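Local coordinates for protein glutamate--tRNA ligase (Elizabethkingia anophelis, PDB 6B1Z) that attaches glutamate to its cognate tRNA in an ATP-dependent reaction, supplying glutamyl-tRNA for protein synthesis, at residues Glu64-Met67 with Glu68-Trp72; Val380-Asp384 with Glu385-Lys389; Pro488-Met491 with Glu492-Lys496. One frame throughout, in Å; residues are numbered along the deposited sequence.

Contact 1. Residues Glu64-Met67 with Glu68-Trp72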
ATOM      1  N   GLU A  64      -7.052  10.612   9.556  1.00 27.51           N
ATOM      2  CA  GLU A  64      -6.258   9.956  10.589  1.00 27.17           C
ATOM      3  C   GLU A  64      -5.593   8.695  10.047  1.00 24.43           C
ATOM      4  O   GLU A  64      -4.412   8.447  10.310  1.00 24.73           O
ATOM      5  CB  GLU A  64      -7.137   9.626  11.795  1.00 32.75           C
ATOM      6  CG  GLU A  64      -7.678  10.851  12.543  1.00 41.16           C
ATOM      7  CD  GLU A  64      -8.999  11.379  11.983  1.00 50.89           C
ATOM      8  OE1 GLU A  64      -9.250  11.256  10.764  1.00 44.87           O
ATOM      9  OE2 GLU A  64      -9.796  11.919  12.780  1.00 56.60           O
ATOM     10  N   TYR A  65      -6.330   7.900   9.270  1.00 23.36           N
ATOM     11  CA  TYR A  65      -5.743   6.719   8.634  1.00 23.82           C
ATOM     12  C   TYR A  65      -4.526   7.083   7.782  1.00 21.66           C
ATOM     13  O   TYR A  65      -3.481   6.418   7.841  1.00 20.40           O
ATOM     14  CB  TYR A  65      -6.809   6.011   7.784  1.00 23.03           C
ATOM     15  CG  TYR A  65      -6.350   4.703   7.167  1.00 21.55           C
ATOM     16  CD1 TYR A  65      -5.513   4.692   6.045  1.00 20.54           C
ATOM     17  CD2 TYR A  65      -6.766   3.494   7.698  1.00 22.49           C
ATOM     18  CE1 TYR A  65      -5.084   3.505   5.495  1.00 18.27           C
ATOM     19  CE2 TYR A  65      -6.348   2.294   7.146  1.00 22.58           C
ATOM     20  CZ  TYR A  65      -5.509   2.314   6.048  1.00 19.35           C
ATOM     21  OH  TYR A  65      -5.095   1.126   5.493  1.00 21.32           O
ATOM     22  N   ILE A  66      -4.662   8.110   6.939  1.00 17.63           N
ATOM     23  CA  ILE A  66      -3.570   8.523   6.071  1.00 16.05           C
ATOM     24  C   ILE A  66      -2.348   8.911   6.892  1.00 16.50           C
ATOM     25  O   ILE A  66      -1.229   8.467   6.611  1.00 18.19           O
ATOM     26  CB  ILE A  66      -4.026   9.682   5.168  1.00 20.90           C
ATOM     27  CG1 ILE A  66      -5.074   9.184   4.174  1.00 21.59           C
ATOM     28  CG2 ILE A  66      -2.819  10.306   4.464  1.00 23.49           C
ATOM     29  CD1 ILE A  66      -5.974  10.320   3.641  1.00 21.34           C
ATOM     30  N   MET A  67      -2.546   9.756   7.916  1.00 19.58           N
ATOM     31  CA  MET A  67      -1.418  10.174   8.746  1.00 20.17           C
ATOM     32  C   MET A  67      -0.776   8.982   9.448  1.00 18.59           C
ATOM     33  O   MET A  67       0.459   8.872   9.487  1.00 21.30           O
ATOM     34  CB  MET A  67      -1.864  11.237   9.758  1.00 24.21           C
ATOM     35  CG  MET A  67      -2.087  12.617   9.143  1.00 25.09           C
ATOM     36  SD  MET A  67      -0.617  13.269   8.329  1.00 23.80           S
ATOM     37  CE  MET A  67       0.528  13.406   9.710  1.00 28.06           C
ATOM     38  N   GLU A  68      -1.592   8.063   9.985  1.00 18.29           N
ATOM     39  CA  GLU A  68      -1.042   6.893  10.670  1.00 18.52           C
ATOM     40  C   GLU A  68      -0.246   6.016   9.709  1.00 17.81           C
ATOM     41  O   GLU A  68       0.806   5.482  10.070  1.00 18.81           O
ATOM     42  CB  GLU A  68      -2.160   6.093  11.343  1.00 20.19           C
ATOM     43  CG  GLU A  68      -1.657   4.933  12.204  1.00 27.88           C
ATOM     44  CD  GLU A  68      -2.775   4.211  12.948  1.00 33.41           C
ATOM     45  OE1 GLU A  68      -3.900   4.754  13.028  1.00 33.61           O
ATOM     46  OE2 GLU A  68      -2.526   3.097  13.459  1.00 38.49           O
ATOM     47  N   ALA A  69      -0.716   5.881   8.468  1.00 17.59           N
ATOM     48  CA  ALA A  69       0.007   5.042   7.511  1.00 18.14           C
ATOM     49  C   ALA A  69       1.319   5.686   7.096  1.00 15.95           C
ATOM     50  O   ALA A  69       2.349   5.007   7.009  1.00 19.49           O
ATOM     51  CB  ALA A  69      -0.866   4.774   6.286  1.00 17.75           C
ATOM     52  N   LEU A  70       1.297   6.994   6.828  1.00 19.52           N
ATOM     53  CA  LEU A  70       2.532   7.692   6.492  1.00 16.88           C
ATOM     54  C   LEU A  70       3.520   7.648   7.650  1.00 20.05           C
ATOM     55  O   LEU A  70       4.726   7.481   7.432  1.00 21.56           O
ATOM     56  CB  LEU A  70       2.227   9.140   6.102  1.00 19.76           C
ATOM     57  CG  LEU A  70       1.379   9.366   4.854  1.00 18.92           C
ATOM     58  CD1 LEU A  70       1.117  10.860   4.706  1.00 20.87           C
ATOM     59  CD2 LEU A  70       2.101   8.803   3.627  1.00 20.64           C
ATOM     60  N   GLU A  71       3.026   7.779   8.892  1.00 17.43           N
ATOM     61  CA  GLU A  71       3.901   7.691  10.063  1.00 17.63           C
ATOM     62  C   GLU A  71       4.495   6.293  10.206  1.00 22.71           C
ATOM     63  O   GLU A  71       5.681   6.146  10.540  1.00 23.46           O
ATOM     64  CB  GLU A  71       3.123   8.109  11.320  1.00 21.74           C
ATOM     65  CG  GLU A  71       2.822   9.628  11.358  1.00 28.45           C
ATOM     66  CD  GLU A  71       1.729  10.037  12.353  1.00 35.29           C
ATOM     67  OE1 GLU A  71       1.165   9.160  13.036  1.00 40.29           O
ATOM     68  OE2 GLU A  71       1.430  11.253  12.448  1.00 32.49           O
ATOM     69  N   TRP A  72       3.691   5.253   9.954  1.00 19.18           N
ATOM     70  CA  TRP A  72       4.184   3.882  10.059  1.00 18.53           C
ATOM     71  C   TRP A  72       5.333   3.634   9.091  1.00 20.40           C
ATOM     72  O   TRP A  72       6.336   2.997   9.452  1.00 23.47           O
ATOM     73  CB  TRP A  72       3.031   2.894   9.799  1.00 20.91           C
ATOM     74  CG  TRP A  72       3.452   1.438   9.801  1.00 19.66           C
ATOM     75  CD1 TRP A  72       4.021   0.757  10.838  1.00 21.44           C
ATOM     76  CD2 TRP A  72       3.315   0.489   8.729  1.00 16.67           C
ATOM     77  NE1 TRP A  72       4.262  -0.547  10.479  1.00 22.21           N
ATOM     78  CE2 TRP A  72       3.843  -0.735   9.188  1.00 18.36           C
ATOM     79  CE3 TRP A  72       2.811   0.563   7.424  1.00 19.62           C
ATOM     80  CZ2 TRP A  72       3.874  -1.881   8.399  1.00 18.49           C
ATOM     81  CZ3 TRP A  72       2.851  -0.585   6.631  1.00 19.38           C
ATOM     82  CH2 TRP A  72       3.382  -1.785   7.125  1.00 17.66           C
TER
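Met67 with Glu71 and Ile66 with Leu70 are i to i+4 neighbours within helix 62-73 of the class I catalytic domain, a local contact along one largely buried helix. The backbone supplies the frame: Glu68 N, Ala69 N, Leu70 N and Glu71 N each donate to the carbonyl oxygen four residues earlier, all at 2.9 Å, from Glu64 O through Met67 O. The bond from Leu70 N to Ile66 O is nearly straight (171°). On one flank Ile66 and Leu70 lie side by side and point the same way, Ile66 CG2 resting 4.0 Å from Leu70 CD1; Ile66 also touches Pro18. Met67 and Glu71 instead slant across one another. The thioether chain of Met67 bends at both chi2 (-58°) and chi3 (-63°), which brings its terminal CE to 3.6 Å from Glu71 OE2. That carboxylate is held by a salt bridge to Lys82, while Glu68 reaches out to Arg298 through OE2. The Tyr65 ring, whose CE1 is a loose 4.5 Å from Ala69 CB, bonds through OH to Leu283 O. The result is an amphipathic alpha-helix, with apolar side chains packed into the catalytic domain and a row of glutamates, Glu64, Glu68 and Glu71, on its more open side.

Contact 2. Residues Val380-Asp384 with Glu385-Lys389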
ATOM      1  N   VAL A 380       1.062 -19.399  25.638  1.00 25.87           N
ATOM      2  CA  VAL A 380       2.363 -20.013  25.868  1.00 31.01           C
ATOM      3  C   VAL A 380       3.251 -18.996  26.571  1.00 26.13           C
ATOM      4  O   VAL A 380       3.224 -17.806  26.241  1.00 28.09           O
ATOM      5  CB  VAL A 380       3.010 -20.497  24.550  1.00 34.89           C
ATOM      6  CG1 VAL A 380       4.506 -20.716  24.731  1.00 27.70           C
ATOM      7  CG2 VAL A 380       2.344 -21.788  24.082  1.00 34.29           C
ATOM      8  N   GLU A 381       4.029 -19.465  27.546  1.00 27.96           N
ATOM      9  CA  GLU A 381       4.983 -18.619  28.250  1.00 36.10           C
ATOM     10  C   GLU A 381       6.327 -19.326  28.299  1.00 35.21           C
ATOM     11  O   GLU A 381       6.391 -20.519  28.609  1.00 39.29           O
ATOM     12  CB  GLU A 381       4.503 -18.301  29.671  1.00 35.77           C
ATOM     13  N   VAL A 382       7.401 -18.593  27.996  1.00 24.87           N
ATOM     14  CA  VAL A 382       8.751 -19.122  28.105  1.00 25.13           C
ATOM     15  C   VAL A 382       9.656 -17.991  28.586  1.00 19.35           C
ATOM     16  O   VAL A 382       9.308 -16.813  28.495  1.00 24.64           O
ATOM     17  CB  VAL A 382       9.232 -19.727  26.760  1.00 31.12           C
ATOM     18  CG1 VAL A 382       9.606 -18.642  25.759  1.00 26.66           C
ATOM     19  CG2 VAL A 382      10.356 -20.721  26.962  1.00 42.76           C
ATOM     20  N   SER A 383      10.805 -18.368  29.149  1.00 21.31           N
ATOM     21  CA  SER A 383      11.768 -17.361  29.579  1.00 18.69           C
ATOM     22  C   SER A 383      12.279 -16.574  28.381  1.00 20.39           C
ATOM     23  O   SER A 383      12.307 -17.077  27.258  1.00 20.35           O
ATOM     24  CB  SER A 383      12.943 -18.020  30.304  1.00 19.12           C
ATOM     25  OG  SER A 383      13.702 -18.825  29.416  1.00 21.98           O
ATOM     26  N   ASP A 384      12.684 -15.324  28.628  1.00 21.23           N
ATOM     27  CA  ASP A 384      13.275 -14.533  27.552  1.00 17.68           C
ATOM     28  C   ASP A 384      14.542 -15.195  27.019  1.00 18.95           C
ATOM     29  O   ASP A 384      14.824 -15.132  25.814  1.00 18.14           O
ATOM     30  CB  ASP A 384      13.590 -13.113  28.028  1.00 18.84           C
ATOM     31  CG  ASP A 384      12.349 -12.290  28.361  1.00 29.94           C
ATOM     32  OD1 ASP A 384      11.270 -12.524  27.786  1.00 25.67           O
ATOM     33  OD2 ASP A 384      12.466 -11.381  29.215  1.00 34.63           O
ATOM     34  N   GLU A 385      15.336 -15.807  27.901  1.00 19.83           N
ATOM     35  CA  GLU A 385      16.515 -16.554  27.470  1.00 17.73           C
ATOM     36  C   GLU A 385      16.164 -17.606  26.429  1.00 20.58           C
ATOM     37  O   GLU A 385      16.808 -17.691  25.377  1.00 18.99           O
ATOM     38  CB  GLU A 385      17.185 -17.204  28.684  1.00 19.87           C
ATOM     39  CG  GLU A 385      18.456 -17.950  28.354  1.00 20.92           C
ATOM     40  CD  GLU A 385      19.076 -18.582  29.582  1.00 30.42           C
ATOM     41  OE1 GLU A 385      18.362 -18.725  30.600  1.00 35.53           O
ATOM     42  OE2 GLU A 385      20.277 -18.917  29.538  1.00 30.18           O
ATOM     43  N   LYS A 386      15.151 -18.430  26.713  1.00 18.68           N
ATOM     44  CA  LYS A 386      14.775 -19.465  25.752  1.00 18.98           C
ATOM     45  C   LYS A 386      14.152 -18.859  24.504  1.00 16.91           C
ATOM     46  O   LYS A 386      14.422 -19.328  23.393  1.00 18.37           O
ATOM     47  CB  LYS A 386      13.832 -20.471  26.405  1.00 19.58           C
ATOM     48  CG  LYS A 386      14.530 -21.365  27.422  1.00 25.27           C
ATOM     49  CD  LYS A 386      13.559 -22.368  28.029  1.00 38.27           C
ATOM     50  CE  LYS A 386      14.281 -23.391  28.899  1.00 48.77           C
ATOM     51  NZ  LYS A 386      15.260 -24.198  28.112  1.00 49.37           N
ATOM     52  N   ALA A 387      13.344 -17.807  24.661  1.00 16.43           N
ATOM     53  CA  ALA A 387      12.719 -17.182  23.497  1.00 15.94           C
ATOM     54  C   ALA A 387      13.763 -16.659  22.521  1.00 18.14           C
ATOM     55  O   ALA A 387      13.623 -16.835  21.307  1.00 16.50           O
ATOM     56  CB  ALA A 387      11.796 -16.056  23.949  1.00 18.07           C
ATOM     57  N   LEU A 388      14.807 -15.992  23.026  1.00 16.76           N
ATOM     58  CA  LEU A 388      15.842 -15.473  22.131  1.00 15.18           C
ATOM     59  C   LEU A 388      16.565 -16.602  21.410  1.00 20.67           C
ATOM     60  O   LEU A 388      16.895 -16.475  20.227  1.00 19.64           O
ATOM     61  CB  LEU A 388      16.845 -14.616  22.910  1.00 17.66           C
ATOM     62  CG  LEU A 388      16.343 -13.269  23.409  1.00 16.97           C
ATOM     63  CD1 LEU A 388      17.436 -12.625  24.251  1.00 19.76           C
ATOM     64  CD2 LEU A 388      15.984 -12.335  22.284  1.00 16.74           C
ATOM     65  N   LYS A 389      16.821 -17.712  22.104  1.00 18.74           N
ATOM     66  CA  LYS A 389      17.479 -18.843  21.465  1.00 19.56           C
ATOM     67  C   LYS A 389      16.585 -19.465  20.396  1.00 18.72           C
ATOM     68  O   LYS A 389      17.068 -19.841  19.319  1.00 21.62           O
ATOM     69  CB  LYS A 389      17.887 -19.877  22.513  1.00 25.21           C
ATOM     70  CG  LYS A 389      19.055 -19.417  23.378  1.00 30.46           C
ATOM     71  CD  LYS A 389      19.676 -20.572  24.147  1.00 42.16           C
ATOM     72  CE  LYS A 389      20.862 -20.122  24.980  1.00 51.99           C
ATOM     73  NZ  LYS A 389      20.442 -19.526  26.276  1.00 55.80           N
TER
HETATM   74  O   HOH W   1      15.576 -19.999  30.805  1.00 29.84           O
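Ser383 and Lys386 meet at the start of helix 384-394, where the loop after helix 364-377 turns into the anticodon-binding domain's next helix. Glu385, the second residue of the helix, carries OE1 on an extended chain to a water, which donates to it over 3.1 Å and also sits 2.6 Å from Ser383 OG. Its other oxygen, OE2, forms a salt bridge with Lys389 one turn on. Lys386 follows, and its backbone N donates to Ser383 OG over 3.1 Å in a fairly straight capping bond (161°). Ser383 can reach it because OG is tucked between its own backbone N and carbonyl carbon (chi1 67°), turned back over the first turn. The aliphatic part of Lys386 is used as well: CB lies 3.5 Å from Val382 CG2, the two side chains crossing at about a right angle, before the amine leaves to bond Met493 O. Ala387 is the buried member, placing CB 3.8 Å from Val382 CG1 while Ala387 N donates to Ser383 O at 2.9 Å; Leu368 and Leu375 of helix 364-377 touch Ala387 and Val382 respectively. At Leu388 the regular ladder is under way, its N bonded to Asp384 O at 2.9 Å, and Asp384 itself pairs with Lys372 through OD1. Ser383 thus serves as N-cap through its side chain and as the first carbonyl acceptor through its main chain, and Val382, just before the cap, packs on Ala387 in the manner of a hydrophobic staple; the negative side chains of Asp384 and Glu385 would be expected to interact favourably with the helix dipole.

Contact 3. Residues Pro488-Met491 with Glu492-Lys496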
ATOM      1  N   PRO A 488      20.123 -31.713  18.572  1.00 41.05           N
ATOM      2  CA  PRO A 488      20.703 -31.305  19.864  1.00 45.22           C
ATOM      3  C   PRO A 488      20.272 -29.913  20.296  1.00 37.99           C
ATOM      4  O   PRO A 488      20.191 -29.646  21.503  1.00 51.08           O
ATOM      5  CB  PRO A 488      22.217 -31.386  19.614  1.00 43.31           C
ATOM      6  CG  PRO A 488      22.362 -32.354  18.489  1.00 42.92           C
ATOM      7  CD  PRO A 488      21.180 -32.055  17.599  1.00 39.65           C
ATOM      8  N   ASP A 489      19.989 -29.022  19.345  1.00 35.80           N
ATOM      9  CA  ASP A 489      19.456 -27.709  19.691  1.00 44.65           C
ATOM     10  C   ASP A 489      18.043 -27.822  20.249  1.00 44.41           C
ATOM     11  O   ASP A 489      17.706 -27.160  21.237  1.00 42.30           O
ATOM     12  CB  ASP A 489      19.481 -26.798  18.464  1.00 40.70           C
ATOM     13  CG  ASP A 489      20.891 -26.464  18.011  1.00 47.82           C
ATOM     14  OD1 ASP A 489      21.686 -26.001  18.853  1.00 49.90           O
ATOM     15  OD2 ASP A 489      21.199 -26.661  16.816  1.00 48.56           O
ATOM     16  N   LEU A 490      17.200 -28.655  19.629  1.00 34.38           N
ATOM     17  CA  LEU A 490      15.851 -28.854  20.152  1.00 31.96           C
ATOM     18  C   LEU A 490      15.878 -29.449  21.555  1.00 36.34           C
ATOM     19  O   LEU A 490      15.121 -29.018  22.435  1.00 35.29           O
ATOM     20  CB  LEU A 490      15.048 -29.746  19.204  1.00 37.04           C
ATOM     21  CG  LEU A 490      13.646 -30.131  19.693  1.00 35.76           C
ATOM     22  CD1 LEU A 490      12.847 -28.890  20.057  1.00 31.82           C
ATOM     23  CD2 LEU A 490      12.922 -30.936  18.625  1.00 35.75           C
ATOM     24  N   MET A 491      16.743 -30.441  21.788  1.00 36.40           N
ATOM     25  CA  MET A 491      16.822 -31.053  23.111  1.00 37.52           C
ATOM     26  C   MET A 491      17.211 -30.029  24.170  1.00 42.52           C
ATOM     27  O   MET A 491      16.625 -30.000  25.256  1.00 40.04           O
ATOM     28  CB  MET A 491      17.810 -32.219  23.096  1.00 40.11           C
ATOM     29  CG  MET A 491      17.340 -33.391  22.256  1.00 40.16           C
ATOM     30  SD  MET A 491      18.674 -34.486  21.733  1.00 43.01           S
ATOM     31  CE  MET A 491      18.968 -35.387  23.254  1.00 45.77           C
ATOM     32  N   GLU A 492      18.184 -29.166  23.860  1.00 48.62           N
ATOM     33  CA  GLU A 492      18.576 -28.125  24.807  1.00 57.90           C
ATOM     34  C   GLU A 492      17.409 -27.199  25.129  1.00 52.87           C
ATOM     35  O   GLU A 492      17.248 -26.773  26.279  1.00 51.12           O
ATOM     36  CB  GLU A 492      19.753 -27.318  24.253  1.00 59.50           C
ATOM     37  CG  GLU A 492      20.202 -26.185  25.172  1.00 67.10           C
ATOM     38  CD  GLU A 492      21.211 -25.257  24.523  1.00 75.62           C
ATOM     39  OE1 GLU A 492      22.049 -25.740  23.735  1.00 81.10           O
ATOM     40  OE2 GLU A 492      21.163 -24.038  24.799  1.00 78.23           O
ATOM     41  N   MET A 493      16.580 -26.887  24.130  1.00 44.73           N
ATOM     42  CA  MET A 493      15.492 -25.933  24.333  1.00 39.45           C
ATOM     43  C   MET A 493      14.409 -26.510  25.239  1.00 44.33           C
ATOM     44  O   MET A 493      13.933 -25.832  26.157  1.00 47.31           O
ATOM     45  CB  MET A 493      14.904 -25.504  22.988  1.00 39.71           C
ATOM     46  CG  MET A 493      15.809 -24.609  22.133  1.00 45.85           C
ATOM     47  SD  MET A 493      16.313 -23.069  22.942  1.00 58.59           S
ATOM     48  CE  MET A 493      17.933 -23.535  23.550  1.00 55.58           C
ATOM     49  N   ILE A 494      14.006 -27.760  25.002  1.00 38.31           N
ATOM     50  CA  ILE A 494      12.932 -28.336  25.808  1.00 41.01           C
ATOM     51  C   ILE A 494      13.442 -28.921  27.121  1.00 37.72           C
ATOM     52  O   ILE A 494      12.641 -29.167  28.032  1.00 41.61           O
ATOM     53  CB  ILE A 494      12.149 -29.406  25.027  1.00 36.79           C
ATOM     54  CG1 ILE A 494      13.036 -30.613  24.713  1.00 38.38           C
ATOM     55  CG2 ILE A 494      11.553 -28.810  23.759  1.00 37.05           C
ATOM     56  CD1 ILE A 494      12.308 -31.747  24.017  1.00 38.03           C
ATOM     57  N   GLY A 495      14.749 -29.152  27.249  1.00 44.36           N
ATOM     58  CA  GLY A 495      15.334 -29.582  28.502  1.00 47.50           C
ATOM     59  C   GLY A 495      15.393 -31.094  28.656  1.00 52.25           C
ATOM     60  O   GLY A 495      14.745 -31.859  27.936  1.00 43.37           O
ATOM     61  N   LYS A 496      16.186 -31.522  29.645  1.00 48.00           N
ATOM     62  CA  LYS A 496      16.441 -32.947  29.851  1.00 47.93           C
ATOM     63  C   LYS A 496      15.158 -33.701  30.179  1.00 54.97           C
ATOM     64  O   LYS A 496      14.871 -34.744  29.580  1.00 48.40           O
ATOM     65  CB  LYS A 496      17.477 -33.141  30.963  1.00 50.90           C
TER
HETATM   66  O   HOH W   2      21.008 -24.443  20.869  1.00 49.69           O
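Leu490 O receives two backbone N-H groups, one from Ile494 and one from Met493. Ile494 N donates to Leu490 O at 3.1 Å in a nearly straight bond (164°), whereas the bond from Met493 N is weak, bent to 120°. Met493 N has a better acceptor in Asp489 O, so it is shared between the i-3 and i-4 carbonyls. Side chains follow the same spacing: Leu490 CD1 comes to 3.9 Å from Ile494 CG2, the two branches meeting at a slant. Ile494 carries CG1 between its own N and carbonyl carbon (chi1 65°), which folds that branch back to 3.5 Å from Leu490 O.

This is the first part of helix 487-507 in the anticodon-binding domain, an all-helical bundle in which the helix is packed on several sides. Leu490 lies against Phe410, Phe411, Leu478 and Val479, Met491 against Leu474, Leu478 and Phe447, and Pro488 against Ile452 of helix 449-462. The more polar flank holds Asp489 and Glu492. A water donates to Asp489 OD1 at 2.6 Å and, weakly, to Glu492 OE1, lying between two like-charged carboxylates, with Asp489 OD1 and Glu492 OE1 4.9 Å apart. Glu492 OE1 is also bonded to Ala449 N, which fixes the end of its extended chain. Farther along, Gly495 N donates to Met491 O at 2.9 Å, although the backbone of Gly495 has a positive phi outside the helical range. It is a backbone conformation open to glycine because it has no CB to meet the carbonyl oxygen of Ile494, and Gly495 O then accepts from the hydroxyl of Thr499.

How the contacts relate
Contacts 2 and 3 are neighbours in the anticodon-binding domain, with centres about 13 Å apart, while contact 1 belongs to the catalytic domain. Its centre lies about 33 Å from that of contact 2 and about 44 Å from that of contact 3. The helices of contacts 2 and 3 are joined directly: Lys386 NZ is 2.9 Å from Met493 O, a probable hydrogen bond, and Lys389 CD packs 3.5 Å from Met493 CE. The side chains of Lys386 and Asp489 each lie about 4 Å from bound formic acid, probably from the crystallisation liquor. Contact 1 thus lies near the middle of an elongated chain whose two domains are expected to engage opposite parts of the tRNA.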